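Local coordinates for putative mandelate racemase (Bordetella bronchiseptica, PDB 3OP2), which probably acts at the alpha-carbon of a carboxylate substrate, as a magnesium-dependent relative of mandelate racemase in the enolase superfamily, at residues F167-L172 with E197-A202; F226-S231 with T252-Y257; L299-H304 with A320-P325; P303-D308 with M327-I332. All blocks are in the same frame, centred on the assembly; numbering follows the deposited sequence.

How the contacts relate
All four contacts lie in the (β/α)8-barrel domain and come from strands of the barrel and the segments that follow its strands and one of its helices. Contact 1 pairs strands 169-173 and 197-201; contact 2 follows with strand 225-227 and the loop after strand 249-252, their centres about 15 Å apart, and both hold the magnesium ion. Contacts 3 and 4 share Pro303 and His304. Strands 328-331 and 169-173 both pair with strand 139-146, and the Lys171-Glu329 salt bridge reaches across between contacts 1 and 4, centres about 12 Å apart. Contacts 1, 2 and 4 surround 2-oxoglutarate; contact 3 touches it only through His304, its other touching residues lying around the start of strand 300-301 and the turn after helix 309-321.

Contact 1 of 4, residues F167-L172 with E197-A202; sequences FTAAKL and EILVDA. With MG (magnesium ion), chain C; AKG (2-oxoglutaric acid), chain D.
Lys171 NZ ends 3.6 Å from Asp201 OD2 and is gripped from several directions. The distance from Lys171 NZ to O2 of 2-oxoglutarate, to which it donates, is 2.9 Å; it also forms salt bridges with Glu227 and Glu329 and hydrogen-bonds Tyr142 OH. The lysine chain leaves the strand with CG anti to the backbone N (chi1 -169°) and bends at chi3, so that its CG passes Leu199 CB at 3.9 Å and its outer methylenes lie against Asp201 CB. Asp201 OD2 binds magnesium at 2.1 Å, sharing it with Glu227 and Glu254; OD1 of Asp201 takes a hydrogen bond from Asn203 N and another from the metal-bound water. Beneath these ends, 169-172 and 197-201 run as parallel barrel strands, joined by five backbone bonds from Glu197 N to Thr168 O at one end to Asp201 N to Leu172 O, 2.8 Å, at the other. Leu172 and Val200 project to the face turned toward helix 178-192, Lys171 and Leu199 to the interior. As in mandelate racemase, Lys171 begins a Lys-X-Lys motif on the second strand. Magnesium and Lys171 NZ on O2 probably polarise this carboxylate; in a substrate bound likewise, that should stabilise the charge left by alpha-proton loss.

Contact 2 of 4, residues F226-S231 with T252-Y257; sequences FEEPLS and TGENLY. With MG (magnesium ion), chain C; AKG (2-oxoglutaric acid), chain D.
Thr252 OG1 lies 3.6 Å from Glu228 CG. The same hydroxyl meets two waters: one, 2.8 Å from Thr252 OG1, donates to Leu230 O, the other to Glu228 OE2. Gly253, with a positive phi at which a side chain would jam against the preceding carbonyl oxygen, opens a type I turn closed by Leu256 N to Gly253 O. The turn lifts Glu254 over the mouth of the (β/α)8-barrel, where, as in other enolase superfamily members, the fourth and fifth strands each supply an acidic metal ligand. Glu254 CG lies between its backbone N and carbonyl carbon (chi1 70°) with the chain extended beyond, which brings OE2 to magnesium at 1.9 Å. Glu227 OE2 binds the ion at 2.1 Å, Asp201 completes the trio, and Lys171 pairs with the other oxygen of Glu227. The shared ion lets Glu227 OE2 and Glu254 OE2 approach to 2.9 Å, their carboxylate planes 68° apart. The carboxylates of Glu228 and Glu254 stack, planes within 10°; the magnesium-bound water, donating to Glu228 OE1, and the metal on Glu254 probably ease this approach. Asn255 N donates, at 3.0 Å from N to the water oxygen, to the water that also donates to Glu228 OE2, while its side chain packs on Arg95 of the second subunit.

Contact 3 of 4, residues L299-H304 with A320-P325; sequences LAWNPH and AASPHP. With AKG (2-oxoglutaric acid), chain D.
One direct hydrogen bond ties the segments: Asn302 ND2 donates to Pro325 O at 3.0 Å, with 154° at the hydrogen and the oxygen close to the plane of the amide. A water makes a second polar link, donating to Leu299 O at 2.9 Å and lying 3.0 Å from His324 ND1. The remaining contact gathers on the imidazole of His324. Trp301 CB sits over one of its faces as a CH-pi contact, 3.9 Å from the ring centroid and 19° off the normal, and Trp301 N lies over that face nearer the rim; Pro323 CD takes the opposite face, so the ring is sandwiched. Turning CG anti to the carbonyl carbon (chi1 -55°) carries the imidazole of His324 across to the strand, and Ser291 OG hydrogen-bonds NE2. The indole is met at its edge, where His324 CD2 comes to 4.0 Å from Trp301 CE3, while Pro303 CD lies over the centre of its face. Ser322 OG approaches Trp301 CZ3 at 4.1 Å but hydrogen-bonds Leu318 O, and Trp301 NE1 is bound to Ala276 O. The site belongs to a beta-alpha-beta unit of the (β/α)8-barrel, at the N-terminal end of the barrel strands: the turn leaving helix 309-321 packs on the start of strand 300-301 before entering strand 328-331, away from the ligand-bearing rim.

Contact 4 of 4, residues P303-D308 with M327-I332; sequences PHTFND and MFEWDI. With AKG (2-oxoglutaric acid), chain D.
At the ligand-bearing rim of the (β/α)8-barrel, the loop after the seventh strand lies alongside the eighth, bringing His304 next to Glu329. His304 ND1 is bound to Asp277, a His-Asp pair like that of mandelate racemase, and Glu329 holds the place of that enzyme's eighth-strand glutamate; similar roles are therefore plausible. Glu329 reaches inward with CG anti to its backbone N (chi1 180°) and the chain extended. Its OE1 accepts Thr305 N at 3.0 Å on the anti side, 18° out of the carboxylate plane, a bond that limits rotation of the carboxylate and leaves OE2 toward the ligand. The same OE1 lies 3.4 Å from His304 CD2, the imidazole and carboxylate planes being steeply inclined. Glu329 OE2 is held by Lys171 and Ser144 and comes to 2.6 Å from 2-oxoglutarate O1. Thr305 spans the gap with both branches: OG1 donates to Glu329 O at 2.8 Å from above the carbonyl plane, and CG2 covers a face of the Phe328 ring, 4.0 Å from its centroid. One water links Pro303 O with Glu329 N, another Thr305 OG1 with Asp331 N. Phe306 is sandwiched, ligand C4 over one face and Asp331 over the other; OD1 of Asp331, bound by Thr333 OG1, lies 3.3 Å from Phe306 CE2.

Contact 1 of 4, residues F167-L172 with E197-A202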
# COMPACT_ATOMS: atom_id res chain seq x y z
N PHE A 167 -4.93 32.92 14.61
CA PHE A 167 -5.66 31.78 14.01
C PHE A 167 -7.17 31.95 14.16
O PHE A 167 -7.65 32.38 15.22
CB PHE A 167 -5.24 30.46 14.66
CG PHE A 167 -3.92 29.91 14.18
CD1 PHE A 167 -3.85 29.14 13.03
CD2 PHE A 167 -2.76 30.14 14.91
CE1 PHE A 167 -2.64 28.62 12.58
CE2 PHE A 167 -1.53 29.62 14.48
CZ PHE A 167 -1.47 28.86 13.31
N THR A 168 -7.92 31.61 13.11
CA THR A 168 -9.38 31.64 13.14
C THR A 168 -9.97 30.23 13.36
O THR A 168 -11.20 30.04 13.35
CB THR A 168 -9.97 32.24 11.83
OG1 THR A 168 -9.50 31.49 10.70
CG2 THR A 168 -9.54 33.70 11.66
N ALA A 169 -9.08 29.25 13.54
CA ALA A 169 -9.46 27.85 13.63
C ALA A 169 -8.34 27.02 14.25
O ALA A 169 -7.15 27.30 14.03
CB ALA A 169 -9.80 27.30 12.23
N ALA A 170 -8.73 25.98 14.98
CA ALA A 170 -7.80 25.03 15.59
C ALA A 170 -8.37 23.61 15.67
O ALA A 170 -9.59 23.43 15.71
CB ALA A 170 -7.37 25.51 16.97
N LYS A 171 -7.49 22.61 15.70
CA LYS A 171 -7.90 21.21 15.79
C LYS A 171 -7.57 20.57 17.15
O LYS A 171 -6.45 20.73 17.68
CB LYS A 171 -7.27 20.39 14.66
CG LYS A 171 -7.81 18.98 14.48
CD LYS A 171 -7.45 18.46 13.09
CE LYS A 171 -6.03 17.94 13.05
NZ LYS A 171 -5.59 17.56 11.67
N LEU A 172 -8.56 19.86 17.70
CA LEU A 172 -8.42 19.14 18.97
C LEU A 172 -8.44 17.62 18.76
O LEU A 172 -9.29 17.08 18.06
CB LEU A 172 -9.53 19.56 19.93
CG LEU A 172 -9.77 18.76 21.22
CD1 LEU A 172 -8.81 19.19 22.33
CD2 LEU A 172 -11.19 18.95 21.69
N GLU A 197 -13.45 28.40 14.32
CA GLU A 197 -13.74 27.02 13.95
C GLU A 197 -13.00 26.06 14.87
O GLU A 197 -11.80 26.23 15.15
CB GLU A 197 -13.41 26.73 12.48
CG GLU A 197 -14.20 27.56 11.48
CD GLU A 197 -15.71 27.42 11.62
OE1 GLU A 197 -16.20 26.40 12.17
OE2 GLU A 197 -16.43 28.33 11.17
N ILE A 198 -13.73 25.06 15.35
CA ILE A 198 -13.16 23.99 16.15
C ILE A 198 -13.25 22.71 15.33
O ILE A 198 -14.35 22.27 14.97
CB ILE A 198 -13.85 23.86 17.54
CG1 ILE A 198 -13.83 25.20 18.28
CG2 ILE A 198 -13.16 22.78 18.36
CD1 ILE A 198 -14.52 25.19 19.65
N LEU A 199 -12.09 22.17 15.00
CA LEU A 199 -11.97 20.90 14.30
C LEU A 199 -11.61 19.84 15.33
O LEU A 199 -11.08 20.16 16.41
CB LEU A 199 -10.88 20.99 13.24
CG LEU A 199 -11.06 21.87 12.01
CD1 LEU A 199 -11.45 23.29 12.37
CD2 LEU A 199 -9.78 21.86 11.21
N VAL A 200 -11.86 18.58 14.99
CA VAL A 200 -11.64 17.48 15.91
C VAL A 200 -11.01 16.32 15.14
O VAL A 200 -11.34 16.13 13.98
CB VAL A 200 -13.00 17.14 16.56
CG1 VAL A 200 -13.34 15.67 16.54
CG2 VAL A 200 -13.14 17.81 17.90
N ASP A 201 -10.08 15.58 15.77
CA ASP A 201 -9.36 14.47 15.10
C ASP A 201 -9.35 13.26 16.04
O ASP A 201 -8.81 13.34 17.16
CB ASP A 201 -7.92 14.89 14.74
CG ASP A 201 -7.20 13.90 13.83
OD1 ASP A 201 -7.50 12.68 13.81
OD2 ASP A 201 -6.27 14.34 13.10
N ALA A 202 -9.95 12.15 15.60
CA ALA A 202 -10.06 10.97 16.48
C ALA A 202 -8.96 9.93 16.23
O ALA A 202 -8.83 8.98 16.98
CB ALA A 202 -11.44 10.33 16.36
MG MG C . -5.24 13.70 11.34
C1 AKG D . -2.72 15.17 11.91
O1 AKG D . -1.78 15.96 11.68
O2 AKG D . -3.85 15.31 11.37
C2 AKG D . -2.52 14.03 12.80
O5 AKG D . -3.45 13.26 12.97
C3 AKG D . -1.19 13.75 13.47
C4 AKG D . -0.81 14.86 14.45
C5 AKG D . 0.17 14.38 15.52
O3 AKG D . 1.13 13.63 15.21
O4 AKG D . -0.01 14.76 16.70
O HOH W 1 -6.14 11.82 11.79

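Contact 2 of 4, residues F226-S231 with T252-Y257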
# COMPACT_ATOMS: atom_id res chain seq x y z
N PHE A 226 -14.95 16.25 11.67
CA PHE A 226 -14.70 15.10 12.48
C PHE A 226 -13.71 14.28 11.64
O PHE A 226 -14.10 13.61 10.67
CB PHE A 226 -16.05 14.35 12.66
CG PHE A 226 -16.04 13.19 13.66
CD1 PHE A 226 -14.95 12.95 14.50
CD2 PHE A 226 -17.17 12.38 13.79
CE1 PHE A 226 -14.98 11.88 15.44
CE2 PHE A 226 -17.22 11.32 14.72
CZ PHE A 226 -16.12 11.06 15.55
N GLU A 227 -12.44 14.34 12.03
CA GLU A 227 -11.34 13.76 11.25
C GLU A 227 -10.98 12.35 11.73
O GLU A 227 -10.96 12.08 12.95
CB GLU A 227 -10.11 14.70 11.30
CG GLU A 227 -8.85 14.18 10.55
CD GLU A 227 -7.73 15.23 10.45
OE1 GLU A 227 -7.99 16.44 10.57
OE2 GLU A 227 -6.58 14.82 10.21
N GLU A 228 -10.71 11.46 10.78
CA GLU A 228 -10.49 10.03 11.06
C GLU A 228 -11.34 9.51 12.24
O GLU A 228 -10.80 9.08 13.27
CB GLU A 228 -9.00 9.75 11.28
CG GLU A 228 -8.12 9.98 10.04
CD GLU A 228 -6.75 9.29 10.15
OE1 GLU A 228 -6.05 9.50 11.17
OE2 GLU A 228 -6.38 8.55 9.22
N PRO A 229 -12.68 9.58 12.10
CA PRO A 229 -13.53 9.15 13.21
C PRO A 229 -13.42 7.64 13.41
O PRO A 229 -13.61 7.16 14.52
CB PRO A 229 -14.93 9.54 12.74
CG PRO A 229 -14.86 9.52 11.26
CD PRO A 229 -13.47 9.97 10.92
N LEU A 230 -13.06 6.93 12.34
CA LEU A 230 -13.03 5.47 12.34
C LEU A 230 -11.81 4.97 11.59
O LEU A 230 -11.13 5.74 10.89
CB LEU A 230 -14.26 4.94 11.61
CG LEU A 230 -15.68 5.35 12.01
CD1 LEU A 230 -16.61 4.87 10.94
CD2 LEU A 230 -16.05 4.73 13.34
N SER A 231 -11.54 3.66 11.71
CA SER A 231 -10.54 3.00 10.90
C SER A 231 -10.79 3.35 9.43
O SER A 231 -11.93 3.26 8.95
CB SER A 231 -10.63 1.48 11.08
OG SER A 231 -9.99 0.79 10.02
N THR A 252 -11.39 12.56 6.23
CA THR A 252 -10.31 11.60 6.38
C THR A 252 -9.38 11.69 5.19
O THR A 252 -9.74 12.28 4.16
CB THR A 252 -10.84 10.16 6.59
OG1 THR A 252 -9.75 9.29 6.92
CG2 THR A 252 -11.57 9.64 5.34
N GLY A 253 -8.19 11.10 5.31
CA GLY A 253 -7.33 10.93 4.15
C GLY A 253 -5.82 10.96 4.30
O GLY A 253 -5.12 10.58 3.36
N GLU A 254 -5.31 11.38 5.45
CA GLU A 254 -3.86 11.43 5.65
C GLU A 254 -3.20 10.06 5.50
O GLU A 254 -2.01 9.97 5.18
CB GLU A 254 -3.51 12.05 6.99
CG GLU A 254 -3.86 11.17 8.16
CD GLU A 254 -3.73 11.88 9.48
OE1 GLU A 254 -2.79 11.54 10.20
OE2 GLU A 254 -4.57 12.75 9.79
N ASN A 255 -3.97 9.00 5.74
CA ASN A 255 -3.48 7.63 5.65
C ASN A 255 -3.99 6.85 4.43
O ASN A 255 -3.83 5.63 4.35
CB ASN A 255 -3.82 6.87 6.94
CG ASN A 255 -3.02 7.37 8.14
OD1 ASN A 255 -3.58 7.67 9.20
ND2 ASN A 255 -1.71 7.46 7.96
N LEU A 256 -4.60 7.56 3.48
CA LEU A 256 -4.97 6.96 2.19
C LEU A 256 -3.98 7.46 1.14
O LEU A 256 -3.61 8.63 1.13
CB LEU A 256 -6.41 7.30 1.79
CG LEU A 256 -7.58 6.92 2.73
CD1 LEU A 256 -8.91 7.58 2.31
CD2 LEU A 256 -7.73 5.40 2.84
N TYR A 257 -3.55 6.57 0.25
CA TYR A 257 -2.43 6.88 -0.63
C TYR A 257 -2.77 6.83 -2.13
O TYR A 257 -1.93 7.18 -2.97
CB TYR A 257 -1.23 5.97 -0.29
CG TYR A 257 -0.84 6.02 1.18
CD1 TYR A 257 -1.28 5.04 2.06
CD2 TYR A 257 -0.05 7.05 1.68
CE1 TYR A 257 -0.93 5.08 3.42
CE2 TYR A 257 0.30 7.10 3.05
CZ TYR A 257 -0.15 6.11 3.91
OH TYR A 257 0.19 6.14 5.25
MG MG C . -5.24 13.70 11.34
C1 AKG D . -2.72 15.17 11.91
O1 AKG D . -1.78 15.96 11.68
O2 AKG D . -3.85 15.31 11.37
C2 AKG D . -2.52 14.03 12.80
O5 AKG D . -3.45 13.26 12.97
C3 AKG D . -1.19 13.75 13.47
C4 AKG D . -0.81 14.86 14.45
C5 AKG D . 0.17 14.38 15.52
O3 AKG D . 1.13 13.63 15.21
O4 AKG D . -0.01 14.76 16.70
O HOH W 2 -6.84 8.74 6.56
O HOH W 1 -6.14 11.82 11.79
O HOH W 3 -10.91 7.61 8.78

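Contact 3 of 4, residues L299-H304 with A320-P325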
# COMPACT_ATOMS: atom_id res chain seq x y z
N LEU A 299 -17.36 18.27 -2.91
CA LEU A 299 -16.75 18.03 -1.61
C LEU A 299 -15.52 18.92 -1.48
O LEU A 299 -15.16 19.60 -2.46
CB LEU A 299 -16.35 16.56 -1.49
CG LEU A 299 -17.45 15.56 -1.79
CD1 LEU A 299 -16.90 14.13 -1.72
CD2 LEU A 299 -18.65 15.76 -0.85
N ALA A 300 -14.88 18.93 -0.31
CA ALA A 300 -13.65 19.72 -0.11
C ALA A 300 -12.40 18.85 -0.10
O ALA A 300 -12.46 17.67 0.25
CB ALA A 300 -13.74 20.52 1.18
N TRP A 301 -11.28 19.43 -0.51
CA TRP A 301 -9.98 18.81 -0.34
C TRP A 301 -9.14 19.76 0.51
O TRP A 301 -8.77 20.83 0.05
CB TRP A 301 -9.30 18.51 -1.68
CG TRP A 301 -7.84 18.13 -1.52
CD1 TRP A 301 -7.35 16.96 -1.00
CD2 TRP A 301 -6.70 18.94 -1.83
NE1 TRP A 301 -5.98 16.99 -0.99
CE2 TRP A 301 -5.55 18.19 -1.50
CE3 TRP A 301 -6.53 20.23 -2.37
CZ2 TRP A 301 -4.24 18.68 -1.69
CZ3 TRP A 301 -5.23 20.72 -2.55
CH2 TRP A 301 -4.11 19.94 -2.21
N ASN A 302 -8.88 19.36 1.75
CA ASN A 302 -8.07 20.14 2.67
C ASN A 302 -6.97 19.20 3.14
O ASN A 302 -7.20 18.40 4.04
CB ASN A 302 -8.93 20.64 3.86
CG ASN A 302 -10.12 21.51 3.42
OD1 ASN A 302 -11.27 21.21 3.74
ND2 ASN A 302 -9.85 22.56 2.67
N PRO A 303 -5.78 19.26 2.49
CA PRO A 303 -4.79 18.21 2.72
C PRO A 303 -4.26 18.18 4.14
O PRO A 303 -4.17 19.20 4.81
CB PRO A 303 -3.63 18.62 1.79
CG PRO A 303 -3.77 20.12 1.67
CD PRO A 303 -5.27 20.30 1.58
N HIS A 304 -3.89 16.98 4.57
CA HIS A 304 -2.95 16.83 5.68
C HIS A 304 -1.59 17.29 5.15
O HIS A 304 -1.23 16.95 4.02
CB HIS A 304 -2.88 15.35 6.03
CG HIS A 304 -1.78 15.00 6.98
ND1 HIS A 304 -0.49 14.74 6.56
CD2 HIS A 304 -1.78 14.84 8.32
CE1 HIS A 304 0.25 14.44 7.61
NE2 HIS A 304 -0.51 14.50 8.69
N ALA A 320 -3.57 26.88 -2.86
CA ALA A 320 -3.72 28.29 -3.20
C ALA A 320 -4.34 28.43 -4.57
O ALA A 320 -5.14 29.34 -4.79
CB ALA A 320 -2.37 28.99 -3.15
N ALA A 321 -3.99 27.52 -5.46
CA ALA A 321 -4.53 27.52 -6.82
C ALA A 321 -5.91 26.84 -6.94
O ALA A 321 -6.52 26.91 -8.00
CB ALA A 321 -3.52 26.89 -7.81
N SER A 322 -6.39 26.21 -5.86
CA SER A 322 -7.61 25.38 -5.89
C SER A 322 -8.85 26.12 -5.39
O SER A 322 -8.73 27.05 -4.59
CB SER A 322 -7.40 24.10 -5.05
OG SER A 322 -6.37 23.28 -5.58
N PRO A 323 -10.06 25.69 -5.83
CA PRO A 323 -11.24 26.46 -5.51
C PRO A 323 -11.96 25.98 -4.25
O PRO A 323 -13.12 26.32 -4.06
CB PRO A 323 -12.12 26.22 -6.75
CG PRO A 323 -11.77 24.83 -7.18
CD PRO A 323 -10.40 24.51 -6.64
N HIS A 324 -11.29 25.21 -3.40
CA HIS A 324 -11.93 24.70 -2.19
C HIS A 324 -11.94 25.76 -1.11
O HIS A 324 -11.06 26.61 -1.08
CB HIS A 324 -11.19 23.46 -1.68
CG HIS A 324 -11.06 22.38 -2.71
ND1 HIS A 324 -12.11 21.58 -3.09
CD2 HIS A 324 -10.00 21.98 -3.45
CE1 HIS A 324 -11.71 20.73 -4.01
NE2 HIS A 324 -10.43 20.96 -4.25
N PRO A 325 -12.96 25.75 -0.23
CA PRO A 325 -12.86 26.63 0.93
C PRO A 325 -11.67 26.17 1.79
O PRO A 325 -11.60 25.00 2.16
CB PRO A 325 -14.19 26.41 1.67
CG PRO A 325 -14.75 25.14 1.14
CD PRO A 325 -14.23 25.00 -0.26
C1 AKG D . -2.72 15.17 11.91
O1 AKG D . -1.78 15.96 11.68
O2 AKG D . -3.85 15.31 11.37
C2 AKG D . -2.52 14.03 12.80
O5 AKG D . -3.45 13.26 12.97
C3 AKG D . -1.19 13.75 13.47
C4 AKG D . -0.81 14.86 14.45
C5 AKG D . 0.17 14.38 15.52
O3 AKG D . 1.13 13.63 15.21
O4 AKG D . -0.01 14.76 16.70
O HOH W 4 -14.90 22.52 -2.68

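Contact 4 of 4, residues P303-D308 with M327-I332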
# COMPACT_ATOMS: atom_id res chain seq x y z
N PRO A 303 -5.78 19.26 2.49
CA PRO A 303 -4.79 18.21 2.72
C PRO A 303 -4.26 18.18 4.14
O PRO A 303 -4.17 19.20 4.81
CB PRO A 303 -3.63 18.62 1.79
CG PRO A 303 -3.77 20.12 1.67
CD PRO A 303 -5.27 20.30 1.58
N HIS A 304 -3.89 16.98 4.57
CA HIS A 304 -2.95 16.83 5.68
C HIS A 304 -1.59 17.29 5.15
O HIS A 304 -1.23 16.95 4.02
CB HIS A 304 -2.88 15.35 6.03
CG HIS A 304 -1.78 15.00 6.98
ND1 HIS A 304 -0.49 14.74 6.56
CD2 HIS A 304 -1.78 14.84 8.32
CE1 HIS A 304 0.25 14.44 7.61
NE2 HIS A 304 -0.51 14.50 8.69
N THR A 305 -0.85 18.07 5.95
CA THR A 305 0.41 18.69 5.48
C THR A 305 1.63 18.38 6.38
O THR A 305 2.77 18.73 6.05
CB THR A 305 0.29 20.24 5.38
OG1 THR A 305 0.25 20.81 6.69
CG2 THR A 305 -0.96 20.67 4.60
N PHE A 306 1.35 17.72 7.50
CA PHE A 306 2.20 17.58 8.68
C PHE A 306 3.44 16.69 8.47
O PHE A 306 3.32 15.46 8.42
CB PHE A 306 1.28 16.95 9.76
CG PHE A 306 1.78 17.07 11.18
CD1 PHE A 306 2.85 16.30 11.63
CD2 PHE A 306 1.09 17.88 12.09
CE1 PHE A 306 3.27 16.38 12.97
CE2 PHE A 306 1.50 17.97 13.44
CZ PHE A 306 2.59 17.21 13.87
N ASN A 307 4.61 17.32 8.33
CA ASN A 307 5.92 16.65 8.54
C ASN A 307 7.08 17.65 8.54
O ASN A 307 7.86 17.71 9.49
CB ASN A 307 6.23 15.54 7.52
CG ASN A 307 7.38 14.63 7.98
OD1 ASN A 307 7.21 13.81 8.88
ND2 ASN A 307 8.54 14.76 7.35
N ASP A 308 7.19 18.41 7.45
CA ASP A 308 8.28 19.36 7.28
C ASP A 308 7.83 20.49 6.35
O ASP A 308 6.73 20.43 5.76
CB ASP A 308 9.52 18.66 6.72
CG ASP A 308 9.23 17.87 5.45
OD1 ASP A 308 9.06 18.50 4.39
OD2 ASP A 308 9.19 16.62 5.50
N MSE A 327 -8.93 25.26 4.56
CA MSE A 327 -8.82 24.90 5.99
C MSE A 327 -7.49 24.18 6.13
O MSE A 327 -7.44 22.94 6.20
CB MSE A 327 -9.99 24.03 6.45
CG MSE A 327 -10.04 23.77 7.98
SE MSE A 327 -10.03 25.38 9.12
CE MSE A 327 -11.88 25.94 8.92
N PHE A 328 -6.42 24.99 6.14
CA PHE A 328 -5.07 24.51 5.88
C PHE A 328 -4.30 24.22 7.17
O PHE A 328 -4.09 25.10 8.00
CB PHE A 328 -4.31 25.53 5.02
CG PHE A 328 -2.97 25.03 4.50
CD1 PHE A 328 -2.89 24.27 3.34
CD2 PHE A 328 -1.79 25.33 5.18
CE1 PHE A 328 -1.65 23.81 2.85
CE2 PHE A 328 -0.54 24.88 4.71
CZ PHE A 328 -0.47 24.12 3.55
N GLU A 329 -3.88 22.96 7.29
CA GLU A 329 -3.22 22.47 8.48
C GLU A 329 -1.85 23.11 8.68
O GLU A 329 -0.97 23.01 7.81
CB GLU A 329 -3.07 20.95 8.42
CG GLU A 329 -2.39 20.38 9.65
CD GLU A 329 -2.38 18.87 9.69
OE1 GLU A 329 -2.20 18.23 8.63
OE2 GLU A 329 -2.55 18.33 10.80
N TRP A 330 -1.71 23.78 9.83
CA TRP A 330 -0.41 24.30 10.24
C TRP A 330 0.08 23.61 11.51
O TRP A 330 -0.41 23.89 12.60
CB TRP A 330 -0.41 25.83 10.39
CG TRP A 330 1.01 26.37 10.29
CD1 TRP A 330 1.90 26.51 11.31
CD2 TRP A 330 1.70 26.79 9.09
NE1 TRP A 330 3.09 27.01 10.83
CE2 TRP A 330 3.00 27.18 9.48
CE3 TRP A 330 1.34 26.88 7.74
CZ2 TRP A 330 3.95 27.66 8.55
CZ3 TRP A 330 2.29 27.36 6.82
CH2 TRP A 330 3.57 27.75 7.24
N ASP A 331 1.03 22.69 11.33
CA ASP A 331 1.74 22.01 12.43
C ASP A 331 2.36 23.06 13.35
O ASP A 331 3.30 23.75 12.96
CB ASP A 331 2.80 21.06 11.82
CG ASP A 331 3.86 20.58 12.82
OD1 ASP A 331 3.57 20.48 14.04
OD2 ASP A 331 5.00 20.28 12.37
N ILE A 332 1.81 23.19 14.55
CA ILE A 332 2.28 24.23 15.47
C ILE A 332 3.26 23.72 16.56
O ILE A 332 3.67 24.48 17.45
CB ILE A 332 1.10 25.03 16.10
CG1 ILE A 332 -0.01 24.10 16.62
CG2 ILE A 332 0.51 26.00 15.09
CD1 ILE A 332 0.36 23.26 17.85
C1 AKG D . -2.72 15.17 11.91
O1 AKG D . -1.78 15.96 11.68
O2 AKG D . -3.85 15.31 11.37
C2 AKG D . -2.52 14.03 12.80
O5 AKG D . -3.45 13.26 12.97
C3 AKG D . -1.19 13.75 13.47
C4 AKG D . -0.81 14.86 14.45
C5 AKG D . 0.17 14.38 15.52
O3 AKG D . 1.13 13.63 15.21
O4 AKG D . -0.01 14.76 16.70
O HOH W 5 -5.56 21.05 5.86
O HOH W 6 1.93 21.18 8.91
O HOH W 7 4.84 19.83 9.51